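Local coordinates for hypothetical protein MerP (Cupriavidus metallidurans, PDB 1OSD), which probably binds mercuric ions in the periplasm through a heavy-metal-associated domain, as part of bacterial mercury resistance, at residues 5-17 with 57-71. Residues are numbered along the deposited sequence; the frame is centred on the assembly and turned at random. Where two conformers were deposited one is given.
Sequences VTLSVPGMTCSAC and LTKATADAGYPSSVK
Y66 CG and C17 SG each stand anti to their own carbonyl carbon (chi1 -47° and -76°), bringing the tyrosine ring and the C14–C17 disulfide together. The sulfur approaches the ring obliquely, C17 SG lying 3.5 Å from Y66 CE1. G11 O sits at the ring edge, in its plane, 3.4 Å from Y66 CD1, where aromatic hydrogens suit a carbonyl oxygen. A tyrosine fits here because both ring and hydroxyl (Y66 OH to C17 SG 3.4 Å) lie beside the nearer sulfur of this CxxC pair, which when reduced would probably bind mercury. Closer to the sheet, V9, branched at CB, sets its CG1 methyl 3.6 Å from Y66 CB, while one water ties G11 N to P67 O. S68 OG donates to T61 OG1 (2.9 Å), fastening the chain after the helix back onto it; a small hydroxyl suits this spot, with L7 CD1 alongside. Beyond, the backbones pair antiparallel: S8 N donates to S69 O at 2.9 Å, K71 N to T6 O at 2.8 Å, and the return bond from S69 N to S8 O is weak. On the helix side of strand 5–8, V5 CG1 meets L57 CD1 (4.0 Å), branched apolar chains packed between sheet and helix. Thus 69–70 becomes an edge strand beside 2–8 in the ferredoxin-like sheet; L57 also packs on I25 of helix 17–26 and V45 of strand 42–48, and Y66 touches T20 of helix 17–26.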
loop_
_atom_site.group_PDB
_atom_site.type_symbol
_atom_site.label_atom_id
_atom_site.label_comp_id
_atom_site.label_asym_id
_atom_site.label_seq_id
_atom_site.Cartn_x
_atom_site.Cartn_y
_atom_site.Cartn_z
ATOM N N VAL A 5 0.236 -7.729 -4.459
ATOM C CA VAL A 5 -0.580 -7.841 -3.262
ATOM C C VAL A 5 -1.584 -6.698 -3.211
ATOM O O VAL A 5 -1.290 -5.568 -3.593
ATOM C CB VAL A 5 0.298 -7.861 -2.019
ATOM C CG1 VAL A 5 1.001 -6.522 -1.788
ATOM C CG2 VAL A 5 -0.511 -8.326 -0.747
ATOM N N THR A 6 -2.794 -7.024 -2.751
ATOM C CA THR A 6 -3.824 -6.094 -2.445
ATOM C C THR A 6 -3.976 -5.867 -0.946
ATOM O O THR A 6 -4.206 -6.787 -0.152
ATOM C CB THR A 6 -5.207 -6.523 -3.039
ATOM O OG1 THR A 6 -5.112 -6.628 -4.447
ATOM C CG2 THR A 6 -6.235 -5.433 -2.805
ATOM N N LEU A 7 -4.043 -4.582 -0.609
ATOM C CA LEU A 7 -4.084 -4.172 0.780
ATOM C C LEU A 7 -5.359 -3.478 1.026
ATOM O O LEU A 7 -5.842 -2.683 0.219
ATOM C CB LEU A 7 -2.909 -3.282 1.150
ATOM C CG LEU A 7 -1.478 -3.775 0.955
ATOM C CD1 LEU A 7 -0.418 -2.698 1.416
ATOM C CD2 LEU A 7 -1.255 -5.178 1.639
ATOM N N SER A 8 -5.939 -3.812 2.165
ATOM C CA SER A 8 -7.117 -3.134 2.683
ATOM C C SER A 8 -6.679 -1.993 3.556
ATOM O O SER A 8 -5.950 -2.218 4.512
ATOM C CB SER A 8 -8.056 -4.103 3.405
ATOM O OG SER A 8 -8.495 -5.015 2.430
ATOM N N VAL A 9 -7.236 -0.799 3.317
ATOM C CA VAL A 9 -6.810 0.380 4.115
ATOM C C VAL A 9 -8.010 1.089 4.747
ATOM O O VAL A 9 -8.513 2.045 4.170
ATOM C CB VAL A 9 -6.005 1.290 3.289
ATOM C CG1 VAL A 9 -5.336 2.303 4.140
ATOM C CG2 VAL A 9 -5.014 0.483 2.431
ATOM N N PRO A 10 -8.507 0.572 5.870
ATOM C CA PRO A 10 -9.843 0.986 6.379
ATOM C C PRO A 10 -9.969 2.454 6.734
ATOM O O PRO A 10 -11.062 3.030 6.687
ATOM C CB PRO A 10 -10.093 0.056 7.575
ATOM C CG PRO A 10 -8.713 -0.509 7.947
ATOM C CD PRO A 10 -7.957 -0.591 6.610
ATOM N N GLY A 11 -8.850 3.082 7.081
ATOM C CA GLY A 11 -8.836 4.498 7.295
ATOM C C GLY A 11 -8.754 5.504 6.180
ATOM O O GLY A 11 -8.690 6.745 6.472
ATOM N N MET A 12 -8.700 5.011 4.960
ATOM C CA MET A 12 -8.640 5.778 3.737
ATOM C C MET A 12 -10.036 6.380 3.380
ATOM O O MET A 12 -10.721 5.941 2.454
ATOM C CB MET A 12 -8.087 4.855 2.627
ATOM C CG MET A 12 -7.666 5.531 1.339
ATOM S SD MET A 12 -8.097 4.575 -0.105
ATOM C CE MET A 12 -6.918 3.218 0.095
ATOM N N THR A 13 -10.453 7.375 4.174
ATOM C CA THR A 13 -11.778 7.933 4.101
ATOM C C THR A 13 -11.836 9.390 3.649
ATOM O O THR A 13 -12.924 9.929 3.533
ATOM C CB THR A 13 -12.486 7.828 5.476
ATOM O OG1 THR A 13 -11.717 8.544 6.497
ATOM C CG2 THR A 13 -12.599 6.377 5.872
ATOM N N CYS A 14 -10.674 10.029 3.474
ATOM C CA CYS A 14 -10.573 11.454 3.158
ATOM C C CYS A 14 -10.141 11.490 1.690
ATOM O O CYS A 14 -9.460 10.527 1.231
ATOM C CB CYS A 14 -9.515 12.219 4.044
ATOM S SG CYS A 14 -7.764 12.058 3.596
ATOM N N SER A 15 -10.576 12.549 0.978
ATOM C CA SER A 15 -10.447 12.605 -0.460
ATOM C C SER A 15 -9.005 12.518 -0.964
ATOM O O SER A 15 -8.837 12.014 -2.014
ATOM C CB SER A 15 -11.101 13.872 -1.043
ATOM O OG SER A 15 -10.306 14.892 -0.655
ATOM N N ALA A 16 -7.997 13.023 -0.192
ATOM C CA ALA A 16 -6.630 12.977 -0.646
ATOM C C ALA A 16 -5.843 11.694 -0.117
ATOM O O ALA A 16 -4.718 11.471 -0.461
ATOM C CB ALA A 16 -5.964 14.193 -0.161
ATOM N N CYS A 17 -6.482 10.969 0.773
ATOM C CA CYS A 17 -5.990 9.774 1.446
ATOM C C CYS A 17 -5.485 8.736 0.482
ATOM O O CYS A 17 -4.485 8.054 0.783
ATOM C CB CYS A 17 -7.085 9.178 2.389
ATOM S SG CYS A 17 -7.311 10.103 3.979
ATOM N N LEU A 57 5.551 -3.039 3.614
ATOM C CA LEU A 57 4.495 -2.227 3.024
ATOM C C LEU A 57 3.401 -1.754 4.020
ATOM O O LEU A 57 2.958 -0.578 4.081
ATOM C CB LEU A 57 3.818 -3.024 1.828
ATOM C CG LEU A 57 4.707 -3.382 0.680
ATOM C CD1 LEU A 57 3.868 -4.206 -0.316
ATOM C CD2 LEU A 57 5.404 -2.131 -0.048
ATOM N N THR A 58 2.956 -2.701 4.823
ATOM C CA THR A 58 1.909 -2.366 5.785
ATOM C C THR A 58 2.518 -1.467 6.886
ATOM O O THR A 58 1.799 -0.594 7.424
ATOM C CB THR A 58 1.222 -3.608 6.355
ATOM O OG1 THR A 58 2.173 -4.278 7.105
ATOM C CG2 THR A 58 0.678 -4.676 5.239
ATOM N N LYS A 59 3.829 -1.595 7.177
ATOM C CA LYS A 59 4.473 -0.612 8.064
ATOM C C LYS A 59 4.481 0.735 7.371
ATOM O O LYS A 59 4.169 1.723 7.957
ATOM C CB LYS A 59 5.862 -1.017 8.523
ATOM C CG LYS A 59 6.791 0.136 8.968
ATOM C CD LYS A 59 7.047 0.342 10.520
ATOM C CE LYS A 59 8.596 0.658 10.823
ATOM N NZ LYS A 59 9.252 1.785 10.017
ATOM N N ALA A 60 4.819 0.838 6.100
ATOM C CA ALA A 60 4.852 2.159 5.515
ATOM C C ALA A 60 3.490 2.904 5.636
ATOM O O ALA A 60 3.420 4.166 5.746
ATOM C CB ALA A 60 5.248 2.022 4.028
ATOM N N THR A 61 2.386 2.154 5.424
ATOM C CA THR A 61 1.032 2.758 5.418
ATOM C C THR A 61 0.685 3.181 6.835
ATOM O O THR A 61 0.182 4.324 7.066
ATOM C CB THR A 61 -0.055 1.830 4.798
ATOM O OG1 THR A 61 -0.311 0.659 5.599
ATOM C CG2 THR A 61 0.411 1.285 3.418
ATOM N N ALA A 62 1.049 2.326 7.800
ATOM C CA ALA A 62 0.650 2.652 9.212
ATOM C C ALA A 62 1.403 3.896 9.656
ATOM O O ALA A 62 0.831 4.839 10.236
ATOM C CB ALA A 62 0.941 1.488 10.192
ATOM N N ASP A 63 2.662 3.984 9.252
ATOM C CA ASP A 63 3.491 5.170 9.514
ATOM C C ASP A 63 2.828 6.444 9.022
ATOM O O ASP A 63 2.799 7.512 9.718
ATOM C CB ASP A 63 4.896 4.973 8.880
ATOM C CG ASP A 63 5.818 4.103 9.739
ATOM O OD1 ASP A 63 5.393 3.726 10.833
ATOM O OD2 ASP A 63 7.004 3.764 9.403
ATOM N N ALA A 64 2.237 6.349 7.822
ATOM C CA ALA A 64 1.601 7.471 7.256
ATOM C C ALA A 64 0.223 7.735 7.835
ATOM O O ALA A 64 -0.422 8.708 7.421
ATOM C CB ALA A 64 1.498 7.286 5.739
ATOM N N GLY A 65 -0.254 6.836 8.711
ATOM C CA GLY A 65 -1.497 7.081 9.430
ATOM C C GLY A 65 -2.577 6.067 9.187
ATOM O O GLY A 65 -3.585 6.108 9.894
ATOM N N TYR A 66 -2.364 5.142 8.222
ATOM C CA TYR A 66 -3.363 4.296 7.665
ATOM C C TYR A 66 -2.882 2.831 7.649
ATOM O O TYR A 66 -2.462 2.281 6.615
ATOM C CB TYR A 66 -3.760 4.806 6.263
ATOM C CG TYR A 66 -4.006 6.303 6.230
ATOM C CD1 TYR A 66 -5.292 6.816 6.406
ATOM C CD2 TYR A 66 -2.962 7.210 5.996
ATOM C CE1 TYR A 66 -5.540 8.202 6.332
ATOM C CE2 TYR A 66 -3.220 8.606 5.915
ATOM C CZ TYR A 66 -4.471 9.067 6.093
ATOM O OH TYR A 66 -4.707 10.399 6.194
ATOM N N PRO A 67 -2.946 2.197 8.828
ATOM C CA PRO A 67 -2.592 0.791 8.991
ATOM C C PRO A 67 -3.321 -0.073 7.947
ATOM O O PRO A 67 -4.416 0.293 7.634
ATOM C CB PRO A 67 -3.015 0.497 10.471
ATOM C CG PRO A 67 -2.790 1.817 11.147
ATOM C CD PRO A 67 -3.369 2.763 10.115
ATOM N N SER A 68 -2.730 -1.163 7.461
ATOM C CA SER A 68 -3.376 -1.985 6.449
ATOM C C SER A 68 -3.023 -3.444 6.679
ATOM O O SER A 68 -2.242 -3.718 7.518
ATOM C CB SER A 68 -2.971 -1.506 5.096
ATOM O OG SER A 68 -1.602 -1.827 4.813
ATOM N N SER A 69 -3.717 -4.351 5.996
ATOM C CA SER A 69 -3.571 -5.802 6.001
ATOM C C SER A 69 -3.873 -6.280 4.595
ATOM O O SER A 69 -4.410 -5.579 3.805
ATOM C CB SER A 69 -4.566 -6.405 6.928
ATOM O OG SER A 69 -5.863 -5.932 6.655
ATOM N N VAL A 70 -3.543 -7.521 4.301
ATOM C CA VAL A 70 -3.894 -8.203 3.000
ATOM C C VAL A 70 -5.391 -8.257 2.923
ATOM O O VAL A 70 -6.012 -8.582 3.906
ATOM C CB VAL A 70 -3.249 -9.657 3.012
ATOM C CG1 VAL A 70 -3.701 -10.528 1.866
ATOM C CG2 VAL A 70 -1.859 -9.489 2.930
ATOM N N LYS A 71 -5.955 -7.907 1.762
ATOM C CA LYS A 71 -7.331 -7.944 1.521
ATOM C C LYS A 71 -7.903 -9.344 1.793
ATOM O O LYS A 71 -7.260 -10.362 1.476
ATOM C CB LYS A 71 -7.596 -7.516 0.068
ATOM C CG LYS A 71 -9.052 -7.250 -0.180
ATOM C CD LYS A 71 -9.488 -7.502 -1.627
ATOM C CE LYS A 71 -10.905 -8.047 -1.649
ATOM N NZ LYS A 71 -11.920 -6.993 -1.633
HETATM O O HOH W 1 -6.120 2.499 7.906
#